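Local coordinates for hypothetical shikimate 5-dehydrogenase-like protein HI0607 (Haemophilus influenzae, PDB 1NPY) that oxidises shikimate to 3-dehydroshikimate with NADP(+) in vitro, though so much more weakly than classical AroE enzymes that its biological substrate may be another compound, at residues L8-S13 and L55-C60; V87-N92 and F247-H252. All coordinates share one frame; numbering follows the deposited sequence.

Interaction 1: residues L8-S13 and L55-C60; sequences LCMSLS and LGIRGC
Cys60, Met10 and Ile57 bury more surface here than any other residues of the two segments. Met10 and Cys60 share one face of a parallel strand pair, and Ile57, from the loop leading into the second strand, packs against Met10 there. Met10 and Cys60 form the bridge, their CA atoms 4.7 Å apart. The chi1 of Met10, 65°, sets CG between backbone N and carbonyl carbon, which brings CG alongside Cys60 SG at 3.8 Å; with chi2 extended, SD reaches Ile57 CG2 at 3.7 Å, and the bend at chi3 turns CE toward Cys60 SG. Met10 and Ile57 cross at roughly a right angle, the thioether lying against both CG2 and CD1 of the isoleucine. Cys60 SG also receives Leu12 CD1 (3.8 Å). Beyond them this face is closed by helix 45-55, which offers Val52 to Met10 and Ile49 to Leu12. At the other end Leu8 runs side by side with Ile57.

Arg58 N gives a hydrogen bond to Leu8 O (3.0 Å) that points almost straight down the carbonyl, and Met10 N reaches Gly59 O (2.9 Å) from above the carbonyl plane. A water joins Leu8 N to Gly56 O, where a Schellman motif ends the helix. On the reverse face, Cys9 SG packs 3.9 Å from Arg58 CB and rests over Gly59, which has no side chain to obstruct it.

Gly59 N is buried without a polar partner in the model, and the two backbone hydrogen bonds between the segments are supplemented by a CA-H...O contact from Cys60 to Met10 O. Only the start of the pairing lies here, Met10 bonding on to Ala61, and its cohesion comes largely from the apolar and sulfur contacts facing helix 45-55.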
loop_
_atom_site.group_PDB
_atom_site.type_symbol
_atom_site.label_atom_id
_atom_site.label_comp_id
_atom_site.label_asym_id
_atom_site.label_seq_id
_atom_site.Cartn_x
_atom_site.Cartn_y
_atom_site.Cartn_z
ATOM N N LEU A 8 -4.450 14.294 18.052
ATOM C CA LEU A 8 -3.295 14.200 17.152
ATOM C C LEU A 8 -3.230 12.823 16.504
ATOM O O LEU A 8 -3.294 11.785 17.179
ATOM C CB LEU A 8 -2.001 14.470 17.906
ATOM C CG LEU A 8 -0.700 14.307 17.123
ATOM C CD1 LEU A 8 -0.580 15.258 15.956
ATOM C CD2 LEU A 8 0.472 14.470 18.083
ATOM N N CYS A 9 -3.134 12.812 15.180
ATOM C CA CYS A 9 -2.792 11.617 14.445
ATOM C C CYS A 9 -1.448 11.912 13.779
ATOM O O CYS A 9 -1.062 13.089 13.634
ATOM C CB CYS A 9 -3.826 11.223 13.396
ATOM S SG CYS A 9 -5.345 10.635 14.172
ATOM N N MET A 10 -0.739 10.844 13.467
ATOM C CA MET A 10 0.666 11.016 13.101
ATOM C C MET A 10 1.232 9.874 12.275
ATOM O O MET A 10 0.543 8.891 11.979
ATOM C CB MET A 10 1.472 11.143 14.395
ATOM C CG MET A 10 1.513 9.926 15.304
ATOM S SD MET A 10 2.590 10.172 16.713
ATOM C CE MET A 10 4.128 9.680 15.966
ATOM N N SER A 11 2.492 10.030 11.871
ATOM C CA SER A 11 3.198 8.924 11.239
ATOM C C SER A 11 4.625 8.860 11.822
ATOM O O SER A 11 5.132 9.848 12.357
ATOM C CB SER A 11 3.279 9.084 9.731
ATOM O OG SER A 11 4.059 10.190 9.327
ATOM N N LEU A 12 5.218 7.681 11.707
ATOM C CA LEU A 12 6.607 7.447 12.091
ATOM C C LEU A 12 7.314 6.783 10.925
ATOM O O LEU A 12 6.870 5.746 10.456
ATOM C CB LEU A 12 6.697 6.524 13.310
ATOM C CG LEU A 12 6.391 7.114 14.674
ATOM C CD1 LEU A 12 6.248 5.978 15.658
ATOM C CD2 LEU A 12 7.472 8.097 15.165
ATOM N N SER A 13 8.439 7.351 10.484
ATOM C CA SER A 13 9.216 6.796 9.381
ATOM C C SER A 13 10.657 7.251 9.551
ATOM O O SER A 13 10.919 8.286 10.163
ATOM C CB SER A 13 8.854 7.355 8.003
ATOM O OG SER A 13 7.596 7.973 7.960
ATOM N N LEU A 55 0.631 9.373 25.674
ATOM C CA LEU A 55 0.201 10.729 25.364
ATOM C C LEU A 55 -1.206 10.788 24.810
ATOM O O LEU A 55 -1.733 11.875 24.609
ATOM C CB LEU A 55 1.165 11.364 24.372
ATOM C CG LEU A 55 2.595 11.565 24.870
ATOM C CD1 LEU A 55 3.484 12.041 23.749
ATOM C CD2 LEU A 55 2.677 12.522 26.040
ATOM N N GLY A 56 -1.833 9.633 24.620
ATOM C CA GLY A 56 -3.180 9.599 24.090
ATOM C C GLY A 56 -3.273 10.037 22.639
ATOM O O GLY A 56 -4.328 10.489 22.201
ATOM N N ILE A 57 -2.224 9.815 21.858
ATOM C CA ILE A 57 -2.240 10.085 20.425
ATOM C C ILE A 57 -3.184 9.053 19.787
ATOM O O ILE A 57 -3.117 7.879 20.092
ATOM C CB ILE A 57 -0.778 10.020 19.906
ATOM C CG1 ILE A 57 -0.024 11.230 20.475
ATOM C CG2 ILE A 57 -0.734 9.853 18.408
ATOM C CD1 ILE A 57 1.453 11.319 20.176
ATOM N N ARG A 58 -4.080 9.475 18.902
ATOM C CA ARG A 58 -5.145 8.626 18.402
ATOM C C ARG A 58 -4.743 7.608 17.354
ATOM O O ARG A 58 -5.212 6.473 17.351
ATOM C CB ARG A 58 -6.192 9.544 17.781
ATOM C CG ARG A 58 -7.336 8.864 17.073
ATOM C CD ARG A 58 -8.079 7.826 17.867
ATOM N NE ARG A 58 -9.070 7.161 17.037
ATOM C CZ ARG A 58 -9.737 6.067 17.353
ATOM N NH1 ARG A 58 -9.495 5.441 18.495
ATOM N NH2 ARG A 58 -10.621 5.548 16.501
ATOM N N GLY A 59 -3.848 8.016 16.460
ATOM C CA GLY A 59 -3.601 7.223 15.270
ATOM C C GLY A 59 -2.160 7.419 14.840
ATOM O O GLY A 59 -1.640 8.515 14.972
ATOM N N CYS A 60 -1.504 6.352 14.401
ATOM C CA CYS A 60 -0.123 6.478 13.912
ATOM C C CYS A 60 0.147 5.579 12.699
ATOM O O CYS A 60 0.116 4.344 12.798
ATOM C CB CYS A 60 0.843 6.157 15.067
ATOM S SG CYS A 60 2.609 6.359 14.652
HETATM O O HOH W 1 -4.425 13.100 20.742
#

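Interaction 2: residues V87-N92 and F247-H252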
loop_
_atom_site.group_PDB
_atom_site.type_symbol
_atom_site.label_atom_id
_atom_site.label_comp_id
_atom_site.label_asym_id
_atom_site.label_seq_id
_atom_site.Cartn_x
_atom_site.Cartn_y
_atom_site.Cartn_z
ATOM N N VAL A 87 2.925 -4.118 9.981
ATOM C CA VAL A 87 1.961 -3.110 10.404
ATOM C C VAL A 87 2.260 -1.773 9.745
ATOM O O VAL A 87 3.417 -1.327 9.758
ATOM C CB VAL A 87 2.032 -2.927 11.932
ATOM C CG1 VAL A 87 1.191 -1.756 12.419
ATOM C CG2 VAL A 87 1.528 -4.194 12.611
ATOM N N ASN A 88 1.246 -1.114 9.194
ATOM C CA ASN A 88 1.420 0.250 8.694
ATOM C C ASN A 88 0.463 1.247 9.351
ATOM O O ASN A 88 0.458 2.435 9.052
ATOM C CB ASN A 88 1.356 0.306 7.172
ATOM C CG ASN A 88 -0.063 0.480 6.661
ATOM O OD1 ASN A 88 -0.982 -0.006 7.324
ATOM N ND2 ASN A 88 -0.251 1.177 5.526
ATOM N N THR A 89 -0.333 0.777 10.302
ATOM C CA THR A 89 -1.362 1.606 10.937
ATOM C C THR A 89 -1.604 1.182 12.377
ATOM O O THR A 89 -1.815 -0.002 12.609
ATOM C CB THR A 89 -2.716 1.430 10.241
ATOM O OG1 THR A 89 -2.544 1.730 8.852
ATOM C CG2 THR A 89 -3.701 2.441 10.755
ATOM N N ILE A 90 -1.561 2.128 13.317
ATOM C CA ILE A 90 -1.924 1.867 14.706
ATOM C C ILE A 90 -3.065 2.790 15.095
ATOM O O ILE A 90 -3.007 3.992 14.833
ATOM C CB ILE A 90 -0.699 2.129 15.619
ATOM C CG1 ILE A 90 0.498 1.278 15.199
ATOM C CG2 ILE A 90 -1.062 1.896 17.068
ATOM C CD1 ILE A 90 1.805 1.814 15.690
ATOM N N VAL A 91 -4.087 2.239 15.747
ATOM C CA VAL A 91 -5.194 3.002 16.280
ATOM C C VAL A 91 -5.204 2.780 17.789
ATOM O O VAL A 91 -5.229 1.645 18.278
ATOM C CB VAL A 91 -6.552 2.572 15.717
ATOM C CG1 VAL A 91 -7.664 3.498 16.222
ATOM C CG2 VAL A 91 -6.526 2.526 14.200
ATOM N N ASN A 92 -5.148 3.895 18.507
ATOM C CA ASN A 92 -5.210 3.899 19.960
ATOM C C ASN A 92 -6.623 4.039 20.494
ATOM O O ASN A 92 -7.225 5.101 20.408
ATOM C CB ASN A 92 -4.332 5.034 20.467
ATOM C CG ASN A 92 -4.265 5.106 21.981
ATOM O OD1 ASN A 92 -4.799 4.242 22.696
ATOM N ND2 ASN A 92 -3.489 6.080 22.464
ATOM N N PHE A 247 -7.556 7.073 7.568
ATOM C CA PHE A 247 -8.353 8.215 8.001
ATOM C C PHE A 247 -9.654 7.747 8.639
ATOM O O PHE A 247 -10.074 8.240 9.708
ATOM C CB PHE A 247 -8.620 9.120 6.807
ATOM C CG PHE A 247 -9.347 10.369 7.155
ATOM C CD1 PHE A 247 -8.650 11.564 7.284
ATOM C CD2 PHE A 247 -10.731 10.390 7.305
ATOM C CE1 PHE A 247 -9.290 12.733 7.602
ATOM C CE2 PHE A 247 -11.372 11.586 7.638
ATOM C CZ PHE A 247 -10.674 12.750 7.742
ATOM N N GLU A 248 -10.267 6.754 8.000
ATOM C CA GLU A 248 -11.535 6.207 8.472
ATOM C C GLU A 248 -11.344 5.459 9.796
ATOM O O GLU A 248 -12.161 5.556 10.707
ATOM C CB GLU A 248 -12.185 5.292 7.432
ATOM C CG GLU A 248 -13.598 4.872 7.821
ATOM C CD GLU A 248 -14.234 3.980 6.768
ATOM O OE1 GLU A 248 -15.238 3.274 7.033
ATOM O OE2 GLU A 248 -13.715 4.003 5.634
ATOM N N LEU A 249 -10.237 4.751 9.944
ATOM C CA LEU A 249 -9.956 4.096 11.213
ATOM C C LEU A 249 -9.813 5.111 12.352
ATOM O O LEU A 249 -10.270 4.892 13.473
ATOM C CB LEU A 249 -8.718 3.226 11.091
ATOM C CG LEU A 249 -8.948 1.900 10.379
ATOM C CD1 LEU A 249 -7.637 1.265 9.950
ATOM C CD2 LEU A 249 -9.737 0.902 11.211
ATOM N N TYR A 250 -9.133 6.212 12.076
ATOM C CA TYR A 250 -8.850 7.165 13.153
ATOM C C TYR A 250 -10.081 7.994 13.535
ATOM O O TYR A 250 -10.263 8.286 14.715
ATOM C CB TYR A 250 -7.744 8.140 12.785
ATOM C CG TYR A 250 -6.419 7.555 12.318
ATOM C CD1 TYR A 250 -5.968 6.308 12.718
ATOM C CD2 TYR A 250 -5.608 8.290 11.480
ATOM C CE1 TYR A 250 -4.757 5.805 12.248
ATOM C CE2 TYR A 250 -4.406 7.799 10.988
ATOM C CZ TYR A 250 -3.976 6.559 11.413
ATOM O OH TYR A 250 -2.793 6.075 10.914
ATOM N N THR A 251 -10.868 8.422 12.546
ATOM C CA THR A 251 -11.911 9.435 12.759
ATOM C C THR A 251 -13.344 8.886 12.785
ATOM O O THR A 251 -14.281 9.613 13.108
ATOM C CB THR A 251 -11.943 10.450 11.637
ATOM O OG1 THR A 251 -12.299 9.773 10.419
ATOM C CG2 THR A 251 -10.580 11.100 11.407
ATOM N N HIS A 252 -13.502 7.668 12.295
ATOM C CA HIS A 252 -14.804 7.034 12.063
ATOM C C HIS A 252 -15.662 7.694 10.991
ATOM O O HIS A 252 -16.882 7.522 10.948
ATOM C CB HIS A 252 -15.610 6.904 13.356
ATOM C CG HIS A 252 -14.953 5.996 14.345
ATOM N ND1 HIS A 252 -14.669 6.381 15.634
ATOM C CD2 HIS A 252 -14.431 4.759 14.187
ATOM C CE1 HIS A 252 -14.061 5.386 16.251
ATOM N NE2 HIS A 252 -13.898 4.393 15.397
#
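With chi1 at -54°, Tyr250 holds its ring anti to its own carbonyl carbon and swings it from the flank of the helix toward the strand, while in Thr89, at -56°, CG2 lies opposite the backbone N, which puts the methyl over toward that ring. The two side chains meet at a slant: Thr89 CG2 lies 3.7 Å from Tyr250 OH and nearly as close to CE1. Ile90 O also approaches Tyr250 CE1, at 3.6 Å, again obliquely. Val91 comes in differently, its CG2 near the plane of the Tyr250 ring and at its edge, 4.1 Å from CD1. The same methyl touches Leu249 CB at 3.9 Å, so that one branch of the valine touches two successive helical residues. Leu249 and Val91 cross at about a right angle, and Leu249 CD1 reaches on to the methyl of Thr89.

No hydrogen bond links the two segments. Thr89 OG1 donates to Asn88 OD1 (2.8 Å) from well above the amide plane and has a further partner in Gln246, one residue before the helical segment. Thr89 thus turns its methyl to the tyrosine and its hydroxyl to the amides.

Strand 89-92 and helix segment 247-251 run nearly parallel, at 12°, with their axes 8.8 Å apart at closest approach. Asn88 and Thr89 both face Tyr100, forming a classic beta bulge at the start of the strand. This is the layered alpha/beta packing of a helix on a mixed sheet, here bringing the end of helix 235-251 onto the substrate-domain sheet of a shikimate dehydrogenase-like fold.

In the fold
Interactions 1 and 2 both reach one mixed sheet, in which strands 59-62 and 89-93 are neighbours; their centres are about 9 Å apart. Backbone contacts join them: Cys60 O to Ile90 N and Arg58 O to Asn92 N, each 2.8 Å and probably a hydrogen bond. Arg58 adds a side-chain link, its NE bonded to Tyr250 O at the helix end and its NH1 to Asn92 O, with Asp93 as a further salt-bridge partner. Both lie near the inferred active site: the side chains of Leu12 and Thr89 are each about 9 Å from that of Lys67, the inferred proton donor/acceptor, and Thr89 is about 8 Å from the side chain of Asp103, the inferred substrate-binding residue.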